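Local structure of EcmrR transcriptional regulator (Escherichia coli, 6WL5) at residues L58-E63 with D70-E75; R20-D25 with E66-V71. The protein probably senses cationic drugs and surfactants, such as the quaternary ammonium compound bound here, through its GyrI-like domain, and activates transcription as a MerR family regulator. All coordinates share one frame; numbering follows the deposited sequence.

In the fold
From the N terminus, the chain first runs along strand 7-23, whose last part supplies 20-25, then passes through helices 26-31 and 34-43 before returning to the sheet as strand 55-59. After the loop 60-68 it comes back as strand 69-77. Contact 1 (58-63 with 70-75) pairs the hairpin strands at the base of that loop; contact 2 (20-25 with 66-71) closes the far longer excursion through both helices. Segment 58-63 thus lies inside the loop of contact 2, while the two contacts overlap at Asp70 and Val71. Strand 69-77 is thereby the middle of three antiparallel strands. Tyr59, Asp61 and Met69 bring this region to a cetyl-trimethyl-ammonium site.

Contact 1 (L58-E63 with D70-E75); sequences LYHDKE and DVEFCE. With 16A (cetyl-trimethyl-ammonium), chain E.
Asp70 receives the backbone of His60 on its carbonyl: His60 N donates to Asp70 O at 2.9 Å. Asp70 N in turn donates to Asp61 OD2 (2.9 Å), sitting above the plane of the Asp61 carboxylate. A water bridges the same two residues, accepting from Asp61 N and donating to both Asp61 OD2 and Asp70 O. The Asp70 carboxylate, anti to its own N (chi1 -173°), passes beside His60 CB and pairs with Arg20. These bonds close the beta hairpin of strands 55-59 and 69-77, in which Leu58 and Glu72 form a hydrogen-bonded antiparallel pair. On their face of the sheet, His60 NE2 donates to Glu72 OE1 over 2.8 Å, nearly in the ring plane but on the anti side, tilted well out of the plane of a carboxylate turned 67° from the ring. Ser130 OG at His60 ND1 and Gln90 NE2 at Glu72 OE2 add second hydrogen bonds that limit rotation. Leu58 lies alongside Glu72, its CD1 4.0 Å from Cys74 SG, an apolar neighbour for a buried branch. On the opposite face Tyr59 CE1 meets Val71 CG1 at 3.5 Å, while C14 of the cetyl-trimethyl-ammonium tail lies over one face of the tyrosine ring, whose OH bonds Glu133.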
loop_
_atom_site.group_PDB
_atom_site.type_symbol
_atom_site.label_atom_id
_atom_site.label_comp_id
_atom_site.label_asym_id
_atom_site.label_seq_id
_atom_site.Cartn_x
_atom_site.Cartn_y
_atom_site.Cartn_z
ATOM N N LEU A 58 -0.130 3.292 2.596
ATOM C CA LEU A 58 0.149 4.624 2.117
ATOM C C LEU A 58 1.379 5.160 2.835
ATOM O O LEU A 58 1.422 5.196 4.078
ATOM C CB LEU A 58 -1.048 5.522 2.398
ATOM C CG LEU A 58 -2.350 5.164 1.667
ATOM C CD1 LEU A 58 -3.488 6.050 2.090
ATOM C CD2 LEU A 58 -2.086 5.254 0.200
ATOM N N TYR A 59 2.349 5.628 2.056
ATOM C CA TYR A 59 3.536 6.300 2.589
ATOM C C TYR A 59 3.356 7.812 2.486
ATOM O O TYR A 59 3.460 8.370 1.396
ATOM C CB TYR A 59 4.764 5.838 1.808
ATOM C CG TYR A 59 5.179 4.423 2.224
ATOM C CD1 TYR A 59 6.046 4.201 3.281
ATOM C CD2 TYR A 59 4.682 3.297 1.556
ATOM C CE1 TYR A 59 6.384 2.920 3.687
ATOM C CE2 TYR A 59 5.030 2.008 1.945
ATOM C CZ TYR A 59 5.901 1.818 3.002
ATOM O OH TYR A 59 6.297 0.533 3.380
ATOM N N HIS A 60 3.103 8.465 3.622
ATOM C CA HIS A 60 2.697 9.868 3.673
ATOM C C HIS A 60 3.845 10.848 3.847
ATOM O O HIS A 60 3.608 12.071 3.795
ATOM C CB HIS A 60 1.695 10.055 4.815
ATOM C CG HIS A 60 0.360 9.424 4.555
ATOM N ND1 HIS A 60 -0.397 9.724 3.442
ATOM C CD2 HIS A 60 -0.373 8.547 5.284
ATOM C CE1 HIS A 60 -1.538 9.064 3.493
ATOM N NE2 HIS A 60 -1.556 8.349 4.606
ATOM N N ASP A 61 5.078 10.377 3.978
ATOM C CA ASP A 61 6.178 11.311 4.152
ATOM C C ASP A 61 6.356 12.160 2.904
ATOM O O ASP A 61 6.003 11.764 1.800
ATOM C CB ASP A 61 7.458 10.566 4.488
ATOM C CG ASP A 61 7.504 10.153 5.952
ATOM O OD1 ASP A 61 7.350 11.041 6.819
ATOM O OD2 ASP A 61 7.656 8.946 6.217
ATOM N N LYS A 62 6.890 13.348 3.100
ATOM C CA LYS A 62 7.080 14.287 2.009
ATOM C C LYS A 62 8.421 14.135 1.334
ATOM O O LYS A 62 8.781 14.974 0.511
ATOM C CB LYS A 62 6.946 15.722 2.541
ATOM C CG LYS A 62 5.529 16.060 3.060
ATOM C CD LYS A 62 4.442 15.449 2.171
ATOM C CE LYS A 62 3.076 15.330 2.857
ATOM N NZ LYS A 62 2.583 16.614 3.419
ATOM N N GLU A 63 9.240 13.215 1.794
ATOM C CA GLU A 63 10.498 12.891 1.158
ATOM C C GLU A 63 10.706 11.390 1.335
ATOM O O GLU A 63 10.009 10.709 2.106
ATOM C CB GLU A 63 11.668 13.648 1.792
ATOM C CG GLU A 63 11.986 13.198 3.192
ATOM C CD GLU A 63 13.154 13.898 3.789
ATOM O OE1 GLU A 63 13.730 14.760 3.081
ATOM O OE2 GLU A 63 13.452 13.602 4.966
ATOM N N ASP A 70 5.995 7.824 8.319
ATOM C CA ASP A 70 4.562 8.065 8.476
ATOM C C ASP A 70 3.830 7.160 7.489
ATOM O O ASP A 70 3.835 7.412 6.276
ATOM C CB ASP A 70 4.255 9.544 8.224
ATOM C CG ASP A 70 2.808 9.922 8.520
ATOM O OD1 ASP A 70 1.939 9.042 8.766
ATOM O OD2 ASP A 70 2.544 11.147 8.477
ATOM N N VAL A 71 3.207 6.083 8.014
ATOM C CA VAL A 71 2.597 5.064 7.184
ATOM C C VAL A 71 1.166 4.843 7.622
ATOM O O VAL A 71 0.832 5.002 8.793
ATOM C CB VAL A 71 3.392 3.740 7.272
ATOM C CG1 VAL A 71 4.759 3.937 6.644
ATOM C CG2 VAL A 71 3.455 3.163 8.718
ATOM N N GLU A 72 0.320 4.450 6.674
ATOM C CA GLU A 72 -1.084 4.165 6.945
ATOM C C GLU A 72 -1.453 2.842 6.282
ATOM O O GLU A 72 -1.441 2.727 5.050
ATOM C CB GLU A 72 -1.970 5.315 6.468
ATOM C CG GLU A 72 -3.419 5.171 6.861
ATOM C CD GLU A 72 -4.203 6.451 6.633
ATOM O OE1 GLU A 72 -3.889 7.126 5.630
ATOM O OE2 GLU A 72 -5.123 6.765 7.439
ATOM N N PHE A 73 -1.751 1.838 7.105
ATOM C CA PHE A 73 -2.173 0.557 6.589
ATOM C C PHE A 73 -3.642 0.623 6.223
ATOM O O PHE A 73 -4.473 1.036 7.049
ATOM C CB PHE A 73 -2.007 -0.535 7.629
ATOM C CG PHE A 73 -2.461 -1.844 7.142
ATOM C CD1 PHE A 73 -1.722 -2.531 6.210
ATOM C CD2 PHE A 73 -3.682 -2.349 7.539
ATOM C CE1 PHE A 73 -2.145 -3.764 5.751
ATOM C CE2 PHE A 73 -4.111 -3.599 7.108
ATOM C CZ PHE A 73 -3.342 -4.295 6.198
ATOM N N CYS A 74 -3.969 0.124 5.039
ATOM C CA CYS A 74 -5.332 0.134 4.514
ATOM C C CYS A 74 -5.734 -1.214 3.937
ATOM O O CYS A 74 -4.948 -1.894 3.289
ATOM C CB CYS A 74 -5.452 1.160 3.385
ATOM S SG CYS A 74 -5.059 2.855 3.824
ATOM N N GLU A 75 -6.976 -1.598 4.167
ATOM C CA GLU A 75 -7.503 -2.801 3.563
ATOM C C GLU A 75 -8.911 -2.513 3.085
ATOM O O GLU A 75 -9.756 -2.040 3.848
ATOM C CB GLU A 75 -7.441 -3.949 4.585
ATOM C CG GLU A 75 -7.671 -5.309 4.009
ATOM C CD GLU A 75 -6.954 -6.430 4.765
ATOM O OE1 GLU A 75 -6.891 -7.528 4.171
ATOM O OE2 GLU A 75 -6.518 -6.246 5.954
HETATM C C1 16A E . 10.905 15.430 -7.054
HETATM C C2 16A E . 10.488 14.542 -5.893
HETATM C C3 16A E . 11.646 13.682 -5.392
HETATM C C4 16A E . 11.209 12.404 -4.670
HETATM C C5 16A E . 9.819 12.441 -4.030
HETATM C C6 16A E . 9.639 11.252 -3.094
HETATM C C7 16A E . 8.507 11.382 -2.090
HETATM C C8 16A E . 8.622 10.236 -1.093
HETATM C C9 16A E . 7.318 9.495 -0.978
HETATM C C10 16A E . 7.014 8.998 0.436
HETATM C C11 16A E . 8.070 8.107 1.076
HETATM C C12 16A E . 8.209 6.740 0.418
HETATM C C13 16A E . 8.877 5.791 1.415
HETATM C C14 16A E . 8.738 4.357 0.941
HETATM C C15 16A E . 9.576 3.414 1.787
HETATM C C16 16A E . 9.207 2.008 1.408
HETATM N N1 16A E . 10.094 1.001 2.014
HETATM C C17 16A E . 10.236 1.149 3.474
HETATM C C18 16A E . 9.436 -0.271 1.675
HETATM C C19 16A E . 11.387 0.976 1.324
HETATM O O HOH W 1 5.967 7.552 4.456
#

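Contact 2 (R20-D25 with E66-V71); sequences RFIVPD and EKNMDV
Arg20 grips the carboxylate of Asp70 side-on, NE to OD1 at 2.8 Å and NH2 to OD2 at 2.9 Å, across two neighbouring antiparallel strands of the GyrI-like domain sheet, whose pairing ends in a G1 beta bulge. OD1 uses its syn lone pair, whereas at OD2 the donor, also on the syn side, stands 31° out of the carboxylate plane; both oxygens lie close to the guanidinium plane. An arginine suits this place because its chain, extended from CG to NE, carries the guanidinium across to Asp70 of the adjacent strand. NH1 bonds a glycerol, probably from the crystallisation liquor.

Phe21 and Val71 exchange two N-H...O bonds, and Val23 and Met69 exchange another two, Val23 N to Met69 O being 2.8 Å. At the bulge Asn68 and Met69 both face Val23; Asn68, with positive phi (59°), takes a left-handed backbone conformation that asparagine tolerates well. Its N donates to Pro24 O over 3.2 Å, from well above the carbonyl plane, hence without a lone pair in line.

On the face shared by Phe21, Val23, Met69 and Val71, the valines meet diagonally, Val23 CG1 resting 3.8 Å from Val71 CG2, with the methyl of Met69 beside Val23 CG2. Tyr29 of helix 26-31 touches both valines, and Met69 also touches the cetyl-trimethyl-ammonium. Asp25, the N-cap of that helix, uses OD1 for Ser28 OG. Its other oxygen lies near Lys67 without a direct salt bridge; one water links them at short range, donating to Asp25 OD2 and accepting from Lys67 NZ.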
loop_
_atom_site.group_PDB
_atom_site.type_symbol
_atom_site.label_atom_id
_atom_site.label_comp_id
_atom_site.label_asym_id
_atom_site.label_seq_id
_atom_site.Cartn_x
_atom_site.Cartn_y
_atom_site.Cartn_z
ATOM N N ARG A 20 -3.037 4.514 11.134
ATOM C CA ARG A 20 -1.873 5.311 10.788
ATOM C C ARG A 20 -0.889 5.338 11.948
ATOM O O ARG A 20 -1.289 5.364 13.124
ATOM C CB ARG A 20 -2.307 6.737 10.433
ATOM C CG ARG A 20 -1.202 7.570 9.847
ATOM C CD ARG A 20 -1.800 8.726 9.073
ATOM N NE ARG A 20 -0.787 9.666 8.615
ATOM C CZ ARG A 20 -1.079 10.721 7.884
ATOM N NH1 ARG A 20 -2.352 10.932 7.532
ATOM N NH2 ARG A 20 -0.128 11.556 7.481
ATOM N N PHE A 21 0.394 5.315 11.606
ATOM C CA PHE A 21 1.474 5.101 12.557
ATOM C C PHE A 21 2.699 5.920 12.144
ATOM O O PHE A 21 2.939 6.123 10.957
ATOM C CB PHE A 21 2.026 3.652 12.555
ATOM C CG PHE A 21 1.028 2.567 12.760
ATOM C CD1 PHE A 21 0.764 2.115 14.037
ATOM C CD2 PHE A 21 0.449 1.910 11.686
ATOM C CE1 PHE A 21 -0.118 1.078 14.263
ATOM C CE2 PHE A 21 -0.419 0.845 11.907
ATOM C CZ PHE A 21 -0.713 0.446 13.194
ATOM N N ILE A 22 3.523 6.302 13.120
ATOM C CA ILE A 22 4.928 6.637 12.898
ATOM C C ILE A 22 5.751 5.419 13.307
ATOM O O ILE A 22 5.750 5.041 14.490
ATOM C CB ILE A 22 5.377 7.837 13.748
ATOM C CG1 ILE A 22 4.510 9.072 13.535
ATOM C CG2 ILE A 22 6.838 8.162 13.457
ATOM C CD1 ILE A 22 4.523 9.527 12.096
ATOM N N VAL A 23 6.497 4.844 12.364
ATOM C CA VAL A 23 7.184 3.582 12.624
ATOM C C VAL A 23 8.706 3.703 12.573
ATOM O O VAL A 23 9.255 4.433 11.730
ATOM C CB VAL A 23 6.690 2.462 11.684
ATOM C CG1 VAL A 23 5.217 2.207 11.906
ATOM C CG2 VAL A 23 7.009 2.793 10.222
ATOM N N PRO A 24 9.429 2.999 13.459
ATOM C CA PRO A 24 10.889 3.115 13.436
ATOM C C PRO A 24 11.515 2.620 12.152
ATOM O O PRO A 24 12.542 3.155 11.715
ATOM C CB PRO A 24 11.345 2.273 14.638
ATOM C CG PRO A 24 10.172 2.048 15.461
ATOM C CD PRO A 24 8.947 2.321 14.677
ATOM N N ASP A 25 10.957 1.559 11.590
ATOM C CA ASP A 25 11.459 0.900 10.393
ATOM C C ASP A 25 10.365 -0.043 9.890
ATOM O O ASP A 25 9.318 -0.230 10.520
ATOM C CB ASP A 25 12.787 0.187 10.653
ATOM C CG ASP A 25 12.726 -0.755 11.835
ATOM O OD1 ASP A 25 11.739 -1.501 12.036
ATOM O OD2 ASP A 25 13.695 -0.716 12.626
ATOM N N GLU A 66 13.393 5.713 5.148
ATOM C CA GLU A 66 13.279 4.312 5.541
ATOM C C GLU A 66 13.113 4.118 7.039
ATOM O O GLU A 66 12.801 3.004 7.464
ATOM C CB GLU A 66 14.500 3.536 5.024
ATOM C CG GLU A 66 14.416 3.402 3.500
ATOM C CD GLU A 66 15.529 2.591 2.810
ATOM O OE1 GLU A 66 16.317 1.919 3.467
ATOM O OE2 GLU A 66 15.593 2.586 1.562
ATOM N N LYS A 67 13.349 5.145 7.852
ATOM C CA LYS A 67 13.182 5.081 9.298
ATOM C C LYS A 67 12.341 6.260 9.758
ATOM O O LYS A 67 12.312 7.324 9.118
ATOM C CB LYS A 67 14.542 5.073 10.001
ATOM C CG LYS A 67 15.451 3.923 9.605
ATOM C CD LYS A 67 16.569 3.695 10.616
ATOM C CE LYS A 67 17.504 2.592 10.169
ATOM N NZ LYS A 67 16.919 1.284 10.598
ATOM N N ASN A 68 11.599 6.051 10.836
ATOM C CA ASN A 68 10.722 7.078 11.373
ATOM C C ASN A 68 9.688 7.495 10.319
ATOM O O ASN A 68 9.472 8.683 10.067
ATOM C CB ASN A 68 11.535 8.286 11.881
ATOM C CG ASN A 68 10.736 9.167 12.778
ATOM O OD1 ASN A 68 10.055 8.680 13.681
ATOM N ND2 ASN A 68 10.844 10.481 12.584
ATOM N N MET A 69 9.039 6.499 9.699
ATOM C CA MET A 69 8.133 6.736 8.581
ATOM C C MET A 69 6.698 6.934 9.040
ATOM O O MET A 69 6.225 6.280 9.982
ATOM C CB MET A 69 8.183 5.544 7.616
ATOM C CG MET A 69 9.538 5.312 6.996
ATOM S SD MET A 69 9.544 3.830 5.960
ATOM C CE MET A 69 9.313 2.486 7.106
ATOM N N ASP A 70 5.995 7.824 8.319
ATOM C CA ASP A 70 4.562 8.065 8.476
ATOM C C ASP A 70 3.830 7.160 7.489
ATOM O O ASP A 70 3.835 7.412 6.276
ATOM C CB ASP A 70 4.255 9.544 8.224
ATOM C CG ASP A 70 2.808 9.922 8.520
ATOM O OD1 ASP A 70 1.939 9.042 8.766
ATOM O OD2 ASP A 70 2.544 11.147 8.477
ATOM N N VAL A 71 3.207 6.083 8.014
ATOM C CA VAL A 71 2.597 5.064 7.184
ATOM C C VAL A 71 1.166 4.843 7.622
ATOM O O VAL A 71 0.832 5.002 8.793
ATOM C CB VAL A 71 3.392 3.740 7.272
ATOM C CG1 VAL A 71 4.759 3.937 6.644
ATOM C CG2 VAL A 71 3.455 3.163 8.718
HETATM O O HOH W 2 15.710 0.700 12.843
#